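Local coordinates for protein glucose 1-dehydrogenase (Haloferax mediterranei, PDB 2B5W) that catalyses the zinc-dependent oxidation of D-glucose to gluconolactone, passing the electrons to NADP+ or, with lower preference, NAD+, at residues M243-E248 / V268-G273; Q261-N266 / H294-V299; A176-N181 / L202-R207. The protein carries 1 engineered substitution. All coordinates share one frame; numbering follows the deposited sequence.

Contact 1 (M243-E248 / V268-G273); sequences MDFIYE and VGALLG. With NAP (NADP nicotinamide-adenine-dinucleotide phosphate), chain I.
Two neighbouring strands of the Rossmann-fold parallel sheet meet here, with Phe245 beside Val268 at one end and Glu248 beside Leu271 at the other, their axes 13° apart. The bond at the start is the longest, Val268 N to Asp244 O at 3.3 Å; farther along, Ala270 N to Ile246 O and Glu248 N to Ala270 O are both 2.8 Å. At the cofactor end Glu248 turns back on the loop: its chain bends at chi2 (-82°), which brings OE1 to 2.9 Å from Gly273 N, on the syn side of the carboxylate, with a weak bond from Leu272 N. His288 of the second subunit also bonds OE1, while Thr250 N and Gly251 N hold OE2. Leu272 lays CD2 over one face of the Tyr247 ring, 3.7 Å from its centroid, a CH-pi contact. Leu272 O accepts from N7N of the NADP nicotinamide amide at 2.9 Å, nearly straight at 172°. Farther back, Phe245 CZ rests on Ala270 CB at 3.9 Å. Phe245 and Leu272 pack on helix 149-164, Tyr247 and Phe245 on helix 183-194, and Ile246 faces Leu179 of strand 175-179.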
loop_
_atom_site.group_PDB
_atom_site.type_symbol
_atom_site.label_atom_id
_atom_site.label_comp_id
_atom_site.label_asym_id
_atom_site.label_seq_id
_atom_site.Cartn_x
_atom_site.Cartn_y
_atom_site.Cartn_z
ATOM N N MET A 243 14.609 6.778 1.509
ATOM C CA MET A 243 13.723 7.197 2.596
ATOM C C MET A 243 12.822 6.020 2.964
ATOM O O MET A 243 12.070 5.495 2.118
ATOM C CB MET A 243 12.900 8.396 2.155
ATOM C CG MET A 243 13.717 9.615 1.697
ATOM S SD MET A 243 14.680 10.203 3.043
ATOM C CE MET A 243 15.728 11.458 2.180
ATOM N N ASP A 244 12.888 5.565 4.205
ATOM C CA ASP A 244 12.030 4.473 4.657
ATOM C C ASP A 244 10.559 4.823 4.638
ATOM O O ASP A 244 9.712 3.942 4.365
ATOM C CB ASP A 244 12.408 4.034 6.037
ATOM C CG ASP A 244 13.796 3.497 6.107
ATOM O OD1 ASP A 244 14.101 2.549 5.342
ATOM O OD2 ASP A 244 14.648 3.956 6.898
ATOM N N PHE A 245 10.241 6.076 4.927
ATOM C CA PHE A 245 8.862 6.530 4.990
ATOM C C PHE A 245 8.767 7.843 4.240
ATOM O O PHE A 245 9.593 8.739 4.465
ATOM C CB PHE A 245 8.376 6.737 6.425
ATOM C CG PHE A 245 6.962 7.184 6.488
ATOM C CD1 PHE A 245 5.962 6.426 5.883
ATOM C CD2 PHE A 245 6.591 8.381 7.071
ATOM C CE1 PHE A 245 4.680 6.842 5.899
ATOM C CE2 PHE A 245 5.295 8.777 7.083
ATOM C CZ PHE A 245 4.343 8.003 6.467
ATOM N N ILE A 246 7.828 7.940 3.316
ATOM C CA ILE A 246 7.510 9.201 2.657
ATOM C C ILE A 246 6.060 9.575 2.914
ATOM O O ILE A 246 5.171 8.734 2.831
ATOM C CB ILE A 246 7.810 9.089 1.147
ATOM C CG1 ILE A 246 9.312 8.898 0.957
ATOM C CG2 ILE A 246 7.281 10.321 0.416
ATOM C CD1 ILE A 246 9.753 8.704 -0.504
ATOM N N TYR A 247 5.831 10.827 3.290
ATOM C CA TYR A 247 4.505 11.393 3.443
ATOM C C TYR A 247 4.346 12.492 2.435
ATOM O O TYR A 247 5.031 13.518 2.518
ATOM C CB TYR A 247 4.406 11.968 4.862
ATOM C CG TYR A 247 3.053 12.417 5.329
ATOM C CD1 TYR A 247 2.529 13.645 4.939
ATOM C CD2 TYR A 247 2.308 11.637 6.213
ATOM C CE1 TYR A 247 1.314 14.090 5.412
ATOM C CE2 TYR A 247 1.073 12.081 6.668
ATOM C CZ TYR A 247 0.586 13.293 6.264
ATOM O OH TYR A 247 -0.629 13.797 6.707
ATOM N N GLU A 248 3.433 12.301 1.504
ATOM C CA GLU A 248 3.175 13.271 0.463
ATOM C C GLU A 248 2.060 14.231 0.844
ATOM O O GLU A 248 0.945 13.832 1.107
ATOM C CB GLU A 248 2.879 12.550 -0.843
ATOM C CG GLU A 248 2.490 13.462 -1.991
ATOM C CD GLU A 248 1.036 13.871 -1.977
ATOM O OE1 GLU A 248 0.153 12.979 -1.820
ATOM O OE2 GLU A 248 0.721 15.080 -2.098
ATOM N N VAL A 268 7.246 2.578 2.684
ATOM C CA VAL A 268 5.914 2.956 2.295
ATOM C C VAL A 268 5.792 4.469 2.117
ATOM O O VAL A 268 6.370 5.238 2.880
ATOM C CB VAL A 268 4.861 2.423 3.274
ATOM C CG1 VAL A 268 5.121 2.857 4.720
ATOM C CG2 VAL A 268 3.441 2.812 2.851
ATOM N N GLY A 269 5.034 4.881 1.103
ATOM C CA GLY A 269 4.604 6.243 0.957
ATOM C C GLY A 269 3.140 6.396 1.269
ATOM O O GLY A 269 2.298 5.644 0.776
ATOM N N ALA A 270 2.850 7.338 2.146
ATOM C CA ALA A 270 1.501 7.776 2.427
ATOM C C ALA A 270 1.174 8.943 1.511
ATOM O O ALA A 270 1.946 9.892 1.429
ATOM C CB ALA A 270 1.394 8.200 3.858
ATOM N N LEU A 271 0.014 8.892 0.872
ATOM C CA LEU A 271 -0.406 9.935 -0.072
ATOM C C LEU A 271 -1.582 10.675 0.541
ATOM O O LEU A 271 -2.576 10.042 0.924
ATOM C CB LEU A 271 -0.780 9.338 -1.436
ATOM C CG LEU A 271 0.286 8.480 -2.105
ATOM C CD1 LEU A 271 -0.291 7.942 -3.395
ATOM C CD2 LEU A 271 1.586 9.262 -2.355
ATOM N N LEU A 272 -1.479 12.012 0.668
ATOM C CA LEU A 272 -2.532 12.867 1.210
ATOM C C LEU A 272 -3.057 13.878 0.190
ATOM O O LEU A 272 -4.145 14.414 0.327
ATOM C CB LEU A 272 -2.071 13.644 2.433
ATOM C CG LEU A 272 -1.968 12.879 3.765
ATOM C CD1 LEU A 272 -3.324 12.491 4.309
ATOM C CD2 LEU A 272 -1.006 11.692 3.667
ATOM N N GLY A 273 -2.264 14.143 -0.829
ATOM C CA GLY A 273 -2.585 15.207 -1.765
ATOM C C GLY A 273 -3.796 14.955 -2.628
ATOM O O GLY A 273 -4.101 13.803 -2.963
HETATM P PA NAP I . -0.750 23.789 1.092
HETATM O O1A NAP I . -1.224 24.266 -0.196
HETATM O O2A NAP I . -0.732 24.876 2.176
HETATM O O5B NAP I . 0.715 23.213 0.986
HETATM C C5B NAP I . 1.217 22.517 -0.123
HETATM C C4B NAP I . 2.681 22.897 -0.111
HETATM O O4B NAP I . 3.345 22.070 -1.039
HETATM C C3B NAP I . 2.942 24.364 -0.505
HETATM O O3B NAP I . 3.638 25.088 0.497
HETATM C C2B NAP I . 3.752 24.251 -1.797
HETATM O O2B NAP I . 4.827 25.170 -1.910
HETATM C C1B NAP I . 4.304 22.847 -1.723
HETATM N N9A NAP I . 4.511 22.289 -3.045
HETATM C C8A NAP I . 3.561 22.111 -4.024
HETATM N N7A NAP I . 4.162 21.572 -5.103
HETATM C C5A NAP I . 5.505 21.449 -4.832
HETATM C C6A NAP I . 6.607 20.976 -5.551
HETATM N N6A NAP I . 6.517 20.564 -6.833
HETATM N N1A NAP I . 7.849 20.977 -4.961
HETATM C C2A NAP I . 8.022 21.410 -3.664
HETATM N N3A NAP I . 6.943 21.886 -2.940
HETATM C C4A NAP I . 5.713 21.886 -3.510
HETATM O O3 NAP I . -1.737 22.692 1.692
HETATM P PN NAP I . -1.780 21.959 3.135
HETATM O O1N NAP I . -0.417 21.734 3.695
HETATM O O2N NAP I . -2.859 22.508 4.018
HETATM O O5D NAP I . -2.259 20.637 2.376
HETATM C C5D NAP I . -1.330 19.823 1.687
HETATM C C4D NAP I . -2.050 18.850 0.756
HETATM O O4D NAP I . -2.811 17.948 1.564
HETATM C C3D NAP I . -3.040 19.521 -0.200
HETATM O O3D NAP I . -2.980 18.932 -1.484
HETATM C C2D NAP I . -4.385 19.271 0.473
HETATM O O2D NAP I . -5.501 19.323 -0.378
HETATM C C1D NAP I . -4.153 17.888 1.081
HETATM N N1N NAP I . -4.956 17.553 2.263
HETATM C C2N NAP I . -5.499 16.305 2.249
HETATM C C3N NAP I . -6.187 15.859 3.341
HETATM C C7N NAP I . -6.589 14.413 3.309
HETATM O O7N NAP I . -7.453 14.094 4.352
HETATM N N7N NAP I . -6.118 13.590 2.333
HETATM C C4N NAP I . -6.392 16.664 4.469
HETATM C C5N NAP I . -5.822 17.931 4.472
HETATM C C6N NAP I . -5.075 18.363 3.367
HETATM P P2B NAP I . 4.638 26.651 -2.625
HETATM O O1X NAP I . 3.772 27.508 -1.858
HETATM O O2X NAP I . 6.092 27.159 -2.714
HETATM O O3X NAP I . 4.068 26.450 -4.033
#

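Contact 2 (Q261-N266 / H294-V299); sequences QALAPN and HNKALV
Lys296 and Leu263 form the tight half of this contact. The lysine chain is extended beyond CG, with its remaining torsions all close to 180°, and runs antiparallel alongside the Leu263 side chain, Lys296 CE lying 3.7 Å from Leu263 CB. Lys296 NZ bonds Leu263 O at 2.8 Å, coming from above the carbonyl plane and not on a lone pair. Val260 O gives the same ammonium a second carbonyl and Glu290 a salt bridge, so a buried charge is met by three partners. Because these carbonyls lie at the C-terminal end of helix 253-262, the positive charge is probably welcome there. Three residues on from Leu263, Asn266 N donates to His294 O at 2.8 Å with the donor nearly in line with the C=O, and Asn266 CA approaches Asn295 O at 3.3 Å.

The looser half is Pro265 on His294, both partly exposed. Pro265 CG sits over the centre of the His294 imidazole, 3.9 Å from the ring centroid, a CH-pi contact without polar bonds of its own. Bonds at both nitrogens fix how the ring is turned: ND1 to Glu290 OE2, and NE2 to Asp109 N of the second subunit. Pro108 of that subunit packs on Pro265 and His294.

Asn295, at positive phi, is the C-prime residue of the Schellman motif that ends helix 284-293. Beyond it, strand 297-300 pairs with strand 267-271 on one side and runs antiparallel to a strand of the second subunit, while Leu263 packs on Ile246 of strand 243-248.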
loop_
_atom_site.group_PDB
_atom_site.type_symbol
_atom_site.label_atom_id
_atom_site.label_comp_id
_atom_site.label_asym_id
_atom_site.label_seq_id
_atom_site.Cartn_x
_atom_site.Cartn_y
_atom_site.Cartn_z
ATOM N N GLN A 261 10.569 5.740 -6.338
ATOM C CA GLN A 261 11.997 5.713 -6.596
ATOM C C GLN A 261 12.824 6.230 -5.421
ATOM O O GLN A 261 13.973 5.838 -5.272
ATOM C CB GLN A 261 12.330 6.510 -7.865
ATOM C CG GLN A 261 11.584 6.050 -9.124
ATOM C CD GLN A 261 11.703 4.552 -9.417
ATOM O OE1 GLN A 261 10.703 3.923 -9.809
ATOM N NE2 GLN A 261 12.891 3.985 -9.247
ATOM N N ALA A 262 12.233 7.095 -4.587
ATOM C CA ALA A 262 12.954 7.654 -3.436
ATOM C C ALA A 262 12.856 6.744 -2.192
ATOM O O ALA A 262 13.653 6.855 -1.296
ATOM C CB ALA A 262 12.446 9.016 -3.102
ATOM N N LEU A 263 11.905 5.804 -2.176
ATOM C CA LEU A 263 11.756 4.909 -1.040
ATOM C C LEU A 263 12.908 3.949 -0.923
ATOM O O LEU A 263 13.400 3.416 -1.935
ATOM C CB LEU A 263 10.448 4.091 -1.158
ATOM C CG LEU A 263 9.118 4.775 -0.887
ATOM C CD1 LEU A 263 7.986 3.836 -1.219
ATOM C CD2 LEU A 263 9.039 5.226 0.575
ATOM N N ALA A 264 13.277 3.667 0.322
ATOM C CA ALA A 264 14.175 2.564 0.662
ATOM C C ALA A 264 13.414 1.257 0.408
ATOM O O ALA A 264 12.171 1.255 0.416
ATOM C CB ALA A 264 14.623 2.623 2.116
ATOM N N PRO A 265 14.132 0.164 0.162
ATOM C CA PRO A 265 13.464 -1.136 0.081
ATOM C C PRO A 265 12.568 -1.356 1.300
ATOM O O PRO A 265 12.944 -0.990 2.435
ATOM C CB PRO A 265 14.622 -2.122 0.069
ATOM C CG PRO A 265 15.689 -1.344 -0.641
ATOM C CD PRO A 265 15.589 0.028 -0.026
ATOM N N ASN A 266 11.376 -1.897 1.048
ATOM C CA ASN A 266 10.416 -2.237 2.090
ATOM C C ASN A 266 9.715 -1.007 2.671
ATOM O O ASN A 266 8.950 -1.145 3.600
ATOM C CB ASN A 266 11.033 -3.093 3.203
ATOM C CG ASN A 266 11.846 -4.233 2.662
ATOM O OD1 ASN A 266 11.509 -4.793 1.613
ATOM N ND2 ASN A 266 12.933 -4.568 3.340
ATOM N N HIS A 294 11.235 -4.605 -4.520
ATOM C CA HIS A 294 11.670 -4.101 -3.229
ATOM C C HIS A 294 10.528 -3.985 -2.228
ATOM O O HIS A 294 10.627 -3.252 -1.248
ATOM C CB HIS A 294 12.440 -2.792 -3.411
ATOM C CG HIS A 294 13.876 -2.994 -3.805
ATOM N ND1 HIS A 294 14.588 -2.037 -4.498
ATOM C CD2 HIS A 294 14.743 -4.006 -3.553
ATOM C CE1 HIS A 294 15.830 -2.465 -4.678
ATOM N NE2 HIS A 294 15.954 -3.652 -4.107
ATOM N N ASN A 295 9.453 -4.734 -2.461
ATOM C CA ASN A 295 8.400 -4.891 -1.471
ATOM C C ASN A 295 7.928 -3.551 -0.916
ATOM O O ASN A 295 7.850 -3.391 0.316
ATOM C CB ASN A 295 8.887 -5.740 -0.269
ATOM C CG ASN A 295 9.334 -7.170 -0.629
ATOM O OD1 ASN A 295 10.571 -7.492 -0.648
ATOM N ND2 ASN A 295 8.379 -8.033 -0.837
ATOM N N LYS A 296 7.591 -2.620 -1.787
ATOM C CA LYS A 296 7.162 -1.288 -1.376
ATOM C C LYS A 296 5.646 -1.142 -1.393
ATOM O O LYS A 296 4.931 -1.904 -2.060
ATOM C CB LYS A 296 7.795 -0.233 -2.274
ATOM C CG LYS A 296 9.276 -0.074 -2.084
ATOM C CD LYS A 296 9.952 0.783 -3.172
ATOM C CE LYS A 296 11.407 0.943 -2.856
ATOM N NZ LYS A 296 12.076 1.862 -3.831
ATOM N N ALA A 297 5.148 -0.127 -0.689
ATOM C CA ALA A 297 3.723 0.175 -0.652
ATOM C C ALA A 297 3.434 1.642 -0.845
ATOM O O ALA A 297 4.252 2.503 -0.490
ATOM C CB ALA A 297 3.104 -0.301 0.682
ATOM N N LEU A 298 2.287 1.922 -1.456
ATOM C CA LEU A 298 1.688 3.244 -1.477
ATOM C C LEU A 298 0.300 3.123 -0.880
ATOM O O LEU A 298 -0.471 2.265 -1.249
ATOM C CB LEU A 298 1.543 3.781 -2.899
ATOM C CG LEU A 298 2.838 4.108 -3.618
ATOM C CD1 LEU A 298 2.538 4.532 -5.074
ATOM C CD2 LEU A 298 3.579 5.232 -2.893
ATOM N N VAL A 299 -0.003 4.015 0.063
ATOM C CA VAL A 299 -1.261 4.029 0.749
ATOM C C VAL A 299 -1.840 5.449 0.731
ATOM O O VAL A 299 -1.227 6.393 1.255
ATOM C CB VAL A 299 -1.112 3.524 2.204
ATOM C CG1 VAL A 299 -2.447 3.481 2.905
ATOM C CG2 VAL A 299 -0.484 2.141 2.272
#

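Contact 3 (A176-N181 / L202-R207); sequences AFVLGN and LYCLGR. With NAP (NADP nicotinamide-adenine-dinucleotide phosphate), chain I.
Strands 176-179 and 202-206 run parallel with their axes 18° apart, zipped by bonds such as Val178 N to Tyr203 O at 3.0 Å and Leu205 N to Val178 O at 2.9 Å. They are the first two strands of the Rossmann fold, joined through helix 183-194 as a beta-alpha-beta unit. The last rung, Gly180 N to Leu205 O, begins the glycine-rich turn, and Gly180 has a phi of 114° that would jam a side chain against the preceding carbonyl. On one face of the sheet the Phe177 ring, its CG trans to the backbone N (chi1 -176°), swings across to Tyr203 and Leu205, with CD1 3.5 Å from Tyr203 CB and CZ 3.8 Å from Leu205 CD1. Arg207 NE and NH2 both donate to O3X of the NADP 2'-phosphate, at 3.0 and 2.8 Å, consistent with a preference for NADP+, while adenine N7A sits over the centre of one guanidinium face, 3.4 Å above its plane. Replacing Arg207 by an alanine would probably cost the phosphate two N-H donors and a charge, and leave the adenine without the flat group lying against it. Leu205 CD2 lies 3.9 Å from adenine C2A of NADP.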
loop_
_atom_site.group_PDB
_atom_site.type_symbol
_atom_site.label_atom_id
_atom_site.label_comp_id
_atom_site.label_asym_id
_atom_site.label_seq_id
_atom_site.Cartn_x
_atom_site.Cartn_y
_atom_site.Cartn_z
ATOM N N ALA A 176 12.798 9.515 7.217
ATOM C CA ALA A 176 11.476 9.950 6.784
ATOM C C ALA A 176 11.535 11.255 6.026
ATOM O O ALA A 176 12.359 12.115 6.363
ATOM C CB ALA A 176 10.576 10.087 8.021
ATOM N N PHE A 177 10.669 11.420 5.031
ATOM C CA PHE A 177 10.724 12.516 4.064
ATOM C C PHE A 177 9.276 12.971 3.863
ATOM O O PHE A 177 8.410 12.232 3.344
ATOM C CB PHE A 177 11.323 11.962 2.772
ATOM C CG PHE A 177 11.565 12.957 1.648
ATOM C CD1 PHE A 177 11.719 14.307 1.891
ATOM C CD2 PHE A 177 11.764 12.491 0.340
ATOM C CE1 PHE A 177 12.041 15.198 0.868
ATOM C CE2 PHE A 177 12.043 13.372 -0.693
ATOM C CZ PHE A 177 12.212 14.744 -0.421
ATOM N N VAL A 178 9.009 14.194 4.261
ATOM C CA VAL A 178 7.710 14.792 4.077
ATOM C C VAL A 178 7.808 15.632 2.817
ATOM O O VAL A 178 8.706 16.454 2.679
ATOM C CB VAL A 178 7.351 15.713 5.268
ATOM C CG1 VAL A 178 6.076 16.485 4.996
ATOM C CG2 VAL A 178 7.268 14.927 6.572
ATOM N N LEU A 179 6.903 15.424 1.885
ATOM C CA LEU A 179 6.857 16.238 0.685
ATOM C C LEU A 179 5.835 17.355 0.888
ATOM O O LEU A 179 4.632 17.107 1.046
ATOM C CB LEU A 179 6.472 15.411 -0.545
ATOM C CG LEU A 179 7.167 14.087 -0.717
ATOM C CD1 LEU A 179 6.624 13.372 -1.956
ATOM C CD2 LEU A 179 8.663 14.144 -0.713
ATOM N N GLY A 180 6.286 18.607 0.895
ATOM C CA GLY A 180 5.389 19.707 1.148
ATOM C C GLY A 180 5.675 20.446 2.423
ATOM O O GLY A 180 5.914 19.837 3.490
ATOM N N ASN A 181 5.634 21.771 2.297
ATOM C CA ASN A 181 5.965 22.666 3.395
ATOM C C ASN A 181 4.791 23.541 3.749
ATOM O O ASN A 181 4.948 24.629 4.280
ATOM C CB ASN A 181 7.210 23.535 3.046
ATOM C CG ASN A 181 6.988 24.402 1.833
ATOM O OD1 ASN A 181 6.272 24.038 0.906
ATOM N ND2 ASN A 181 7.611 25.576 1.836
ATOM N N LEU A 202 15.470 13.178 9.202
ATOM C CA LEU A 202 14.276 13.788 8.643
ATOM C C LEU A 202 14.578 14.779 7.503
ATOM O O LEU A 202 15.561 15.527 7.541
ATOM C CB LEU A 202 13.488 14.499 9.752
ATOM C CG LEU A 202 13.076 13.669 10.949
ATOM C CD1 LEU A 202 12.531 14.618 12.043
ATOM C CD2 LEU A 202 12.121 12.586 10.566
ATOM N N TYR A 203 13.660 14.842 6.553
ATOM C CA TYR A 203 13.810 15.627 5.322
ATOM C C TYR A 203 12.465 16.229 4.975
ATOM O O TYR A 203 11.436 15.614 5.238
ATOM C CB TYR A 203 14.293 14.706 4.223
ATOM C CG TYR A 203 15.626 14.051 4.507
ATOM C CD1 TYR A 203 15.700 12.869 5.212
ATOM C CD2 TYR A 203 16.819 14.588 4.001
ATOM C CE1 TYR A 203 16.895 12.233 5.481
ATOM C CE2 TYR A 203 18.021 13.951 4.257
ATOM C CZ TYR A 203 18.060 12.789 5.007
ATOM O OH TYR A 203 19.247 12.147 5.273
ATOM N N CYS A 204 12.437 17.419 4.397
ATOM C CA CYS A 204 11.179 18.034 3.981
ATOM C C CYS A 204 11.374 18.781 2.655
ATOM O O CYS A 204 12.306 19.549 2.520
ATOM C CB CYS A 204 10.598 18.939 5.043
ATOM S SG CYS A 204 9.058 19.725 4.649
ATOM N N LEU A 205 10.506 18.495 1.699
ATOM C CA LEU A 205 10.567 19.066 0.347
ATOM C C LEU A 205 9.756 20.339 0.241
ATOM O O LEU A 205 8.578 20.386 0.599
ATOM C CB LEU A 205 10.003 18.063 -0.660
ATOM C CG LEU A 205 10.264 18.367 -2.148
ATOM C CD1 LEU A 205 11.630 17.857 -2.535
ATOM C CD2 LEU A 205 9.155 17.738 -3.015
ATOM N N GLY A 206 10.362 21.372 -0.350
ATOM C CA GLY A 206 9.689 22.617 -0.669
ATOM C C GLY A 206 10.313 23.206 -1.938
ATOM O O GLY A 206 11.149 22.553 -2.547
ATOM N N ARG A 207 9.958 24.439 -2.250
ATOM C CA ARG A 207 10.476 25.116 -3.439
ATOM C C ARG A 207 10.581 26.627 -3.181
ATOM O O ARG A 207 10.217 27.441 -4.026
ATOM C CB ARG A 207 9.641 24.773 -4.670
ATOM C CG ARG A 207 8.209 25.086 -4.617
ATOM C CD ARG A 207 7.444 24.617 -5.849
ATOM N NE ARG A 207 6.043 24.920 -5.717
ATOM C CZ ARG A 207 5.113 24.563 -6.599
ATOM N NH1 ARG A 207 5.456 23.860 -7.675
ATOM N NH2 ARG A 207 3.842 24.892 -6.391
HETATM P PA NAP I . -0.750 23.789 1.092
HETATM O O1A NAP I . -1.224 24.266 -0.196
HETATM O O2A NAP I . -0.732 24.876 2.176
HETATM O O5B NAP I . 0.715 23.213 0.986
HETATM C C5B NAP I . 1.217 22.517 -0.123
HETATM C C4B NAP I . 2.681 22.897 -0.111
HETATM O O4B NAP I . 3.345 22.070 -1.039
HETATM C C3B NAP I . 2.942 24.364 -0.505
HETATM O O3B NAP I . 3.638 25.088 0.497
HETATM C C2B NAP I . 3.752 24.251 -1.797
HETATM O O2B NAP I . 4.827 25.170 -1.910
HETATM C C1B NAP I . 4.304 22.847 -1.723
HETATM N N9A NAP I . 4.511 22.289 -3.045
HETATM C C8A NAP I . 3.561 22.111 -4.024
HETATM N N7A NAP I . 4.162 21.572 -5.103
HETATM C C5A NAP I . 5.505 21.449 -4.832
HETATM C C6A NAP I . 6.607 20.976 -5.551
HETATM N N6A NAP I . 6.517 20.564 -6.833
HETATM N N1A NAP I . 7.849 20.977 -4.961
HETATM C C2A NAP I . 8.022 21.410 -3.664
HETATM N N3A NAP I . 6.943 21.886 -2.940
HETATM C C4A NAP I . 5.713 21.886 -3.510
HETATM O O3 NAP I . -1.737 22.692 1.692
HETATM P PN NAP I . -1.780 21.959 3.135
HETATM O O1N NAP I . -0.417 21.734 3.695
HETATM O O2N NAP I . -2.859 22.508 4.018
HETATM O O5D NAP I . -2.259 20.637 2.376
HETATM C C5D NAP I . -1.330 19.823 1.687
HETATM C C4D NAP I . -2.050 18.850 0.756
HETATM O O4D NAP I . -2.811 17.948 1.564
HETATM C C3D NAP I . -3.040 19.521 -0.200
HETATM O O3D NAP I . -2.980 18.932 -1.484
HETATM C C2D NAP I . -4.385 19.271 0.473
HETATM O O2D NAP I . -5.501 19.323 -0.378
HETATM C C1D NAP I . -4.153 17.888 1.081
HETATM N N1N NAP I . -4.956 17.553 2.263
HETATM C C2N NAP I . -5.499 16.305 2.249
HETATM C C3N NAP I . -6.187 15.859 3.341
HETATM C C7N NAP I . -6.589 14.413 3.309
HETATM O O7N NAP I . -7.453 14.094 4.352
HETATM N N7N NAP I . -6.118 13.590 2.333
HETATM C C4N NAP I . -6.392 16.664 4.469
HETATM C C5N NAP I . -5.822 17.931 4.472
HETATM C C6N NAP I . -5.075 18.363 3.367
HETATM P P2B NAP I . 4.638 26.651 -2.625
HETATM O O1X NAP I . 3.772 27.508 -1.858
HETATM O O2X NAP I . 6.092 27.159 -2.714
HETATM O O3X NAP I . 4.068 26.450 -4.033
#

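All three contacts reach one parallel sheet, contact 2 through strand 297-300 alone. Contacts 1 and 3 lie in its buried middle and join directly, since strands 243-248 and 175-179 are neighbours: Tyr247 N probably bonds Phe177 O. Both are regular parallel ladders whose ends meet NADP, contact 1 at the nicotinamide and contact 3 at the adenosine phosphate. Contact 2 lies farther out, its centre about 24 Å from the chain's centre, against about 15 Å for contact 1 and 16 Å for contact 3; its chemistry is helix ends, a lysine charge and a proline on a histidine. Contacts 1 and 2 both touch the second subunit; no other protein chain touches contact 3. Leu271 N probably bonds Val299 O, joining contacts 1 and 2.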